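Local coordinates for probable phospholipase A2 homolog 2 (Oryza sativa, PDB 2WG9), which probably catalyses the calcium-dependent hydrolysis of the 2-acyl ester of membrane phosphoglycerides, releasing a lysophospholipid and a free fatty acid, at residues 19-24 and 45-50; 36-41 and 51-56. All blocks are in the same frame, centred on the assembly; numbering follows the deposited sequence. Where two conformers were deposited one is given.

Contact 1 of 2, residues 19-24 and 45-50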
loop_
_atom_site.group_PDB
_atom_site.type_symbol
_atom_site.label_atom_id
_atom_site.label_comp_id
_atom_site.label_asym_id
_atom_site.label_seq_id
_atom_site.Cartn_x
_atom_site.Cartn_y
_atom_site.Cartn_z
ATOM N N CYS A 19 -8.103 -4.350 -12.024
ATOM C CA CYS A 19 -7.066 -4.709 -11.066
ATOM C C CYS A 19 -5.794 -5.144 -11.791
ATOM O O CYS A 19 -5.829 -5.467 -12.986
ATOM C CB CYS A 19 -7.576 -5.826 -10.144
ATOM S SG CYS A 19 -8.293 -7.244 -11.034
ATOM N N SER A 20 -4.674 -5.160 -11.068
ATOM C CA SER A 20 -3.384 -5.489 -11.668
ATOM C C SER A 20 -2.971 -6.946 -11.478
ATOM O O SER A 20 -3.199 -7.532 -10.420
ATOM C CB SER A 20 -2.289 -4.580 -11.104
ATOM O OG SER A 20 -1.006 -4.984 -11.545
ATOM N N ARG A 21 -2.346 -7.504 -12.510
ATOM C CA ARG A 21 -1.655 -8.791 -12.432
ATOM C C ARG A 21 -0.169 -8.623 -12.778
ATOM O O ARG A 21 0.529 -9.608 -13.022
ATOM C CB ARG A 21 -2.296 -9.812 -13.384
ATOM C CG ARG A 21 -3.818 -9.917 -13.286
ATOM C CD ARG A 21 -4.360 -11.089 -14.106
ATOM N NE ARG A 21 -5.820 -11.163 -14.059
ATOM C CZ ARG A 21 -6.524 -11.770 -13.104
ATOM N NH1 ARG A 21 -7.850 -11.775 -13.167
ATOM N NH2 ARG A 21 -5.913 -12.376 -12.088
ATOM N N THR A 22 0.306 -7.373 -12.767
ATOM C CA THR A 22 1.670 -7.046 -13.188
ATOM C C THR A 22 2.419 -6.259 -12.114
ATOM O O THR A 22 1.856 -5.376 -11.474
ATOM C CB THR A 22 1.692 -6.273 -14.549
ATOM O OG1 THR A 22 2.929 -5.562 -14.696
ATOM C CG2 THR A 22 0.563 -5.279 -14.629
ATOM N N CYS A 23 3.691 -6.596 -11.921
ATOM C CA CYS A 23 4.540 -5.886 -10.970
ATOM C C CYS A 23 5.001 -4.567 -11.583
ATOM O O CYS A 23 5.908 -4.546 -12.416
ATOM C CB CYS A 23 5.744 -6.745 -10.577
ATOM S SG CYS A 23 5.278 -8.321 -9.803
ATOM N N GLU A 24 4.371 -3.476 -11.155
ATOM C CA GLU A 24 4.671 -2.141 -11.667
ATOM C C GLU A 24 5.780 -1.424 -10.888
ATOM O O GLU A 24 6.115 -1.797 -9.758
ATOM C CB GLU A 24 3.394 -1.283 -11.700
ATOM C CG GLU A 24 2.328 -1.772 -12.693
ATOM C CD GLU A 24 2.830 -1.816 -14.128
ATOM O OE1 GLU A 24 3.562 -0.896 -14.536
ATOM O OE2 GLU A 24 2.498 -2.772 -14.853
ATOM N N SER A 45 -4.750 -1.816 -7.106
ATOM C CA SER A 45 -4.685 -3.056 -6.332
ATOM C C SER A 45 -4.655 -4.291 -7.222
ATOM O O SER A 45 -5.031 -4.232 -8.396
ATOM C CB SER A 45 -5.857 -3.135 -5.339
ATOM O OG SER A 45 -5.542 -3.987 -4.245
ATOM N N GLY A 46 -4.205 -5.407 -6.653
ATOM C CA GLY A 46 -4.036 -6.644 -7.393
ATOM C C GLY A 46 -5.341 -7.409 -7.518
ATOM O O GLY A 46 -6.233 -7.286 -6.673
ATOM N N CYS A 47 -5.449 -8.189 -8.586
ATOM C CA CYS A 47 -6.618 -9.028 -8.809
ATOM C C CYS A 47 -6.668 -10.123 -7.739
ATOM O O CYS A 47 -5.629 -10.494 -7.193
ATOM C CB CYS A 47 -6.580 -9.614 -10.223
ATOM S SG CYS A 47 -6.674 -8.343 -11.539
ATOM N N PRO A 48 -7.878 -10.613 -7.400
ATOM C CA PRO A 48 -7.975 -11.662 -6.377
ATOM C C PRO A 48 -7.040 -12.838 -6.657
ATOM O O PRO A 48 -6.939 -13.316 -7.799
ATOM C CB PRO A 48 -9.447 -12.075 -6.442
ATOM C CG PRO A 48 -10.151 -10.824 -6.915
ATOM C CD PRO A 48 -9.206 -10.211 -7.908
ATOM N N GLY A 49 -6.316 -13.256 -5.624
ATOM C CA GLY A 49 -5.401 -14.384 -5.724
ATOM C C GLY A 49 -3.986 -14.051 -6.161
ATOM O O GLY A 49 -3.105 -14.897 -6.040
ATOM N N GLU A 50 -3.760 -12.828 -6.666
ATOM C CA GLU A 50 -2.436 -12.426 -7.176
ATOM C C GLU A 50 -1.405 -12.314 -6.072
ATOM O O GLU A 50 -1.595 -11.564 -5.104
ATOM C CB GLU A 50 -2.491 -11.086 -7.927
ATOM C CG GLU A 50 -3.201 -11.119 -9.278
ATOM C CD GLU A 50 -2.465 -11.939 -10.317
ATOM O OE1 GLU A 50 -1.220 -11.910 -10.350
ATOM O OE2 GLU A 50 -3.140 -12.613 -11.116
HETATM O O HOH W 1 -8.043 -13.183 -10.221
HETATM O O HOH W 2 0.311 -12.621 -12.440
#
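The disulfide Cys19-Cys47 and a single beta bridge between Ser20 and Gly46 tie the N-terminal loop of this secretory phospholipase A2 to the loop that runs from the calcium site toward helix 55-68. At the bridge, Ser20 N donates to Ser45 O at 2.9 Å, nearly straight, and Cys47 N returns a bond to Ser20 O at 3.0 Å. Gly46 CA lies 3.3 Å from that same Ser20 O, a CA-H...O contact that adds to its grip. Right beside the bridge the two SG atoms of Cys19 and Cys47 join with a chi3 of 97°. Cys19 reaches across with its SG set between its own backbone N and carbonyl carbon (chi1 51°), while CB of Cys47 lies against one face of the guanidinium of Arg21, 3.4 Å from NH2 and toward the rim of that face. The Arg21 chain, extended from CG to NE, crosses Glu50 at about a right angle. Its NH2 gives Glu50 OE2 a salt bridge of 2.9 Å that lies in the guanidinium plane but meets the oxygen on its anti side, the two flat groups being turned 71° apart. Water 1, also at the guanidinium edge, links NH2 to Pro48 O within the type II turn 47-50, and water 2 joins Glu50 OE1 to Arg21 O. OE1 also forms a salt bridge with Lys38 NZ, and Ser45 OG is hydrogen-bonded to OD2 of the calcium ligand Asp64. Glu50 thus shares its carboxylate between two cations, one at each oxygen, which would probably keep it ionised and hold its rotation, while the disulfide adds a covalent link where two backbone hydrogen bonds join the segments.

Contact 2 of 2, residues 36-41 and 51-56. With CA (calcium ion), chain C; OCA (octanoic acid (caprylic acid)), chain D.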
loop_
_atom_site.group_PDB
_atom_site.type_symbol
_atom_site.label_atom_id
_atom_site.label_comp_id
_atom_site.label_asym_id
_atom_site.label_seq_id
_atom_site.Cartn_x
_atom_site.Cartn_y
_atom_site.Cartn_z
ATOM N N TYR A 36 3.455 0.517 -7.580
ATOM C CA TYR A 36 4.578 -0.347 -7.236
ATOM C C TYR A 36 4.031 -1.735 -6.935
ATOM O O TYR A 36 3.095 -1.882 -6.136
ATOM C CB TYR A 36 5.296 0.244 -6.012
ATOM C CG TYR A 36 6.458 -0.537 -5.461
ATOM C CD1 TYR A 36 7.772 -0.075 -5.618
ATOM C CD2 TYR A 36 6.252 -1.716 -4.738
ATOM C CE1 TYR A 36 8.848 -0.783 -5.088
ATOM C CE2 TYR A 36 7.317 -2.431 -4.214
ATOM C CZ TYR A 36 8.609 -1.962 -4.387
ATOM O OH TYR A 36 9.659 -2.679 -3.857
ATOM N N GLY A 37 4.625 -2.747 -7.574
ATOM C CA GLY A 37 4.142 -4.122 -7.457
ATOM C C GLY A 37 2.741 -4.208 -8.033
ATOM O O GLY A 37 2.417 -3.486 -8.984
ATOM N N LYS A 38 1.915 -5.083 -7.462
ATOM C CA LYS A 38 0.526 -5.245 -7.896
ATOM C C LYS A 38 -0.435 -4.485 -6.978
ATOM O O LYS A 38 -1.612 -4.316 -7.319
ATOM C CB LYS A 38 0.130 -6.734 -7.931
ATOM C CG LYS A 38 0.845 -7.585 -8.974
ATOM C CD LYS A 38 0.611 -9.071 -8.691
ATOM C CE LYS A 38 1.470 -9.977 -9.561
ATOM N NZ LYS A 38 1.209 -11.439 -9.275
ATOM N N TYR A 39 0.067 -4.028 -5.821
ATOM C CA TYR A 39 -0.793 -3.513 -4.739
ATOM C C TYR A 39 -0.494 -2.090 -4.223
ATOM O O TYR A 39 -1.396 -1.423 -3.730
ATOM C CB TYR A 39 -0.801 -4.491 -3.542
ATOM C CG TYR A 39 -1.434 -5.837 -3.841
ATOM C CD1 TYR A 39 -0.657 -6.924 -4.255
ATOM C CD2 TYR A 39 -2.811 -6.024 -3.706
ATOM C CE1 TYR A 39 -1.247 -8.171 -4.530
ATOM C CE2 TYR A 39 -3.409 -7.261 -3.988
ATOM C CZ TYR A 39 -2.625 -8.324 -4.400
ATOM O OH TYR A 39 -3.219 -9.545 -4.674
ATOM N N CYS A 40 0.756 -1.636 -4.300
ATOM C CA CYS A 40 1.118 -0.335 -3.710
ATOM C C CYS A 40 0.737 0.840 -4.613
ATOM O O CYS A 40 1.273 1.004 -5.710
ATOM C CB CYS A 40 2.608 -0.266 -3.349
ATOM S SG CYS A 40 3.189 -1.419 -2.077
ATOM N N GLY A 41 -0.190 1.659 -4.132
ATOM C CA GLY A 41 -0.640 2.830 -4.870
ATOM C C GLY A 41 -2.080 3.152 -4.536
ATOM O O GLY A 41 -2.853 2.278 -4.136
ATOM N N ARG A 51 -0.313 -13.051 -6.220
ATOM C CA ARG A 51 0.776 -13.000 -5.254
ATOM C C ARG A 51 1.461 -11.633 -5.320
ATOM O O ARG A 51 1.673 -11.110 -6.413
ATOM C CB ARG A 51 1.793 -14.111 -5.532
ATOM C CG ARG A 51 2.651 -14.434 -4.334
ATOM C CD ARG A 51 3.956 -15.103 -4.688
ATOM N NE ARG A 51 4.849 -15.083 -3.525
ATOM C CZ ARG A 51 6.084 -15.571 -3.505
ATOM N NH1 ARG A 51 6.795 -15.493 -2.392
ATOM N NH2 ARG A 51 6.609 -16.139 -4.585
ATOM N N PRO A 52 1.800 -11.042 -4.150
ATOM C CA PRO A 52 2.525 -9.775 -4.201
ATOM C C PRO A 52 3.921 -9.980 -4.771
ATOM O O PRO A 52 4.416 -11.102 -4.812
ATOM C CB PRO A 52 2.633 -9.350 -2.728
ATOM C CG PRO A 52 1.690 -10.209 -1.991
ATOM C CD PRO A 52 1.551 -11.474 -2.761
ATOM N N CYS A 53 4.547 -8.887 -5.192
ATOM C CA CYS A 53 5.785 -8.934 -5.950
ATOM C C CYS A 53 7.031 -8.948 -5.076
ATOM O O CYS A 53 8.105 -9.365 -5.522
ATOM C CB CYS A 53 5.832 -7.748 -6.912
ATOM S SG CYS A 53 4.459 -7.727 -8.052
ATOM N N ASP A 54 6.884 -8.465 -3.846
ATOM C CA ASP A 54 7.949 -8.474 -2.840
ATOM C C ASP A 54 7.323 -8.179 -1.482
ATOM O O ASP A 54 6.085 -8.157 -1.368
ATOM C CB ASP A 54 9.092 -7.490 -3.184
ATOM C CG ASP A 54 8.659 -6.022 -3.182
ATOM O OD1 ASP A 54 7.480 -5.695 -2.904
ATOM O OD2 ASP A 54 9.533 -5.176 -3.469
ATOM N N ALA A 55 8.163 -7.978 -0.464
ATOM C CA ALA A 55 7.704 -7.734 0.909
ATOM C C ALA A 55 6.903 -6.443 1.039
ATOM O O ALA A 55 5.871 -6.408 1.718
ATOM C CB ALA A 55 8.891 -7.717 1.878
ATOM N N LEU A 56 7.382 -5.380 0.390
ATOM C CA LEU A 56 6.656 -4.107 0.382
ATOM C C LEU A 56 5.295 -4.256 -0.288
ATOM O O LEU A 56 4.293 -3.770 0.233
ATOM C CB LEU A 56 7.476 -2.991 -0.284
ATOM C CG LEU A 56 6.867 -1.579 -0.260
ATOM C CD1 LEU A 56 6.548 -1.103 1.161
ATOM C CD2 LEU A 56 7.787 -0.585 -0.972
HETATM CA CA CA C . -3.214 -0.126 -3.406
HETATM C C1 OCA D . -1.407 0.632 -0.465
HETATM C C2 OCA D . -0.363 1.593 0.106
HETATM C C3 OCA D . -1.013 2.816 0.749
HETATM C C4 OCA D . -1.568 3.801 -0.283
HETATM C C5 OCA D . -0.471 4.417 -1.167
HETATM C C6 OCA D . 0.132 5.664 -0.525
HETATM C C7 OCA D . 0.622 6.648 -1.589
HETATM C C8 OCA D . 2.153 6.703 -1.612
HETATM O O1 OCA D . -1.710 0.763 -1.668
HETATM O O2 OCA D . -1.872 -0.222 0.315
HETATM O O HOH W 3 -5.409 0.842 -3.311
#
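Residues 36-41 leave strand 35-37 in a tight turn, with Tyr36 and Cys40 exchanging backbone bonds, and pass residues 51-56 most closely at Gly37 and Cys53, whose CA atoms are 5.3 Å apart. With CG opposite the backbone N (chi1 178°), the Tyr36 ring extends to Asp54 and Leu56. Its OH donates to the syn lone pair of Asp54 OD2 in a short 2.5 Å bond, the ring and carboxylate planes 33° apart. Asp54 OD1 sits at the ring edge and also caps Asp57 N at the start of helix 55-68. Leu56 CD2 lies over one ring face, a CH-pi contact 4.0 Å from the centroid. Lys38, extended beyond CG, runs past Cys53 SG so that NZ meets Arg51 O at 2.9 Å, in the carbonyl plane on a lone pair; its charge pairs with Glu50. With an alanine here in place of the lysine, Arg51 O would probably lose this donor, Glu50 one of its two cations, and the sulfur of Cys53 some of its cover. Pro52 CA sits at the edge of the Tyr39 ring, and Cys40 SG, bonded to Cys60, rests 3.5 Å from Leu56 O. Tyr39 O and Gly41 O bind calcium with Tyr44, Asp64, a water and octanoate O1, which also accepts from Gly41 N: the calcium-binding loop of secretory phospholipases A2, here packed against the N-terminus of the helix that carries the predicted catalytic His63.

Contacts 1 and 2 interleave along the chain, and the 45-50 loop runs straight on into 51-56. Contact 1 lies farther out, its centre about 12 Å from the centre of the chain against about 8 Å, and relies on a disulfide, a beta bridge, an ion pair and waters. Contact 2 has more buried residues; its bonds are a tyrosine-aspartate and a lysine-carbonyl pair, set among ring, leucine and sulfur packing. Disulfide Cys23-Cys53 joins segment 19-24 to 51-56, and the Tyr39 hydroxyl reaches the backbone carbonyl of Glu50, with its ring against Ser45 and Gly46. Both contacts adjoin the calcium site, but of the two, contact 2 holds residues that bind the ion.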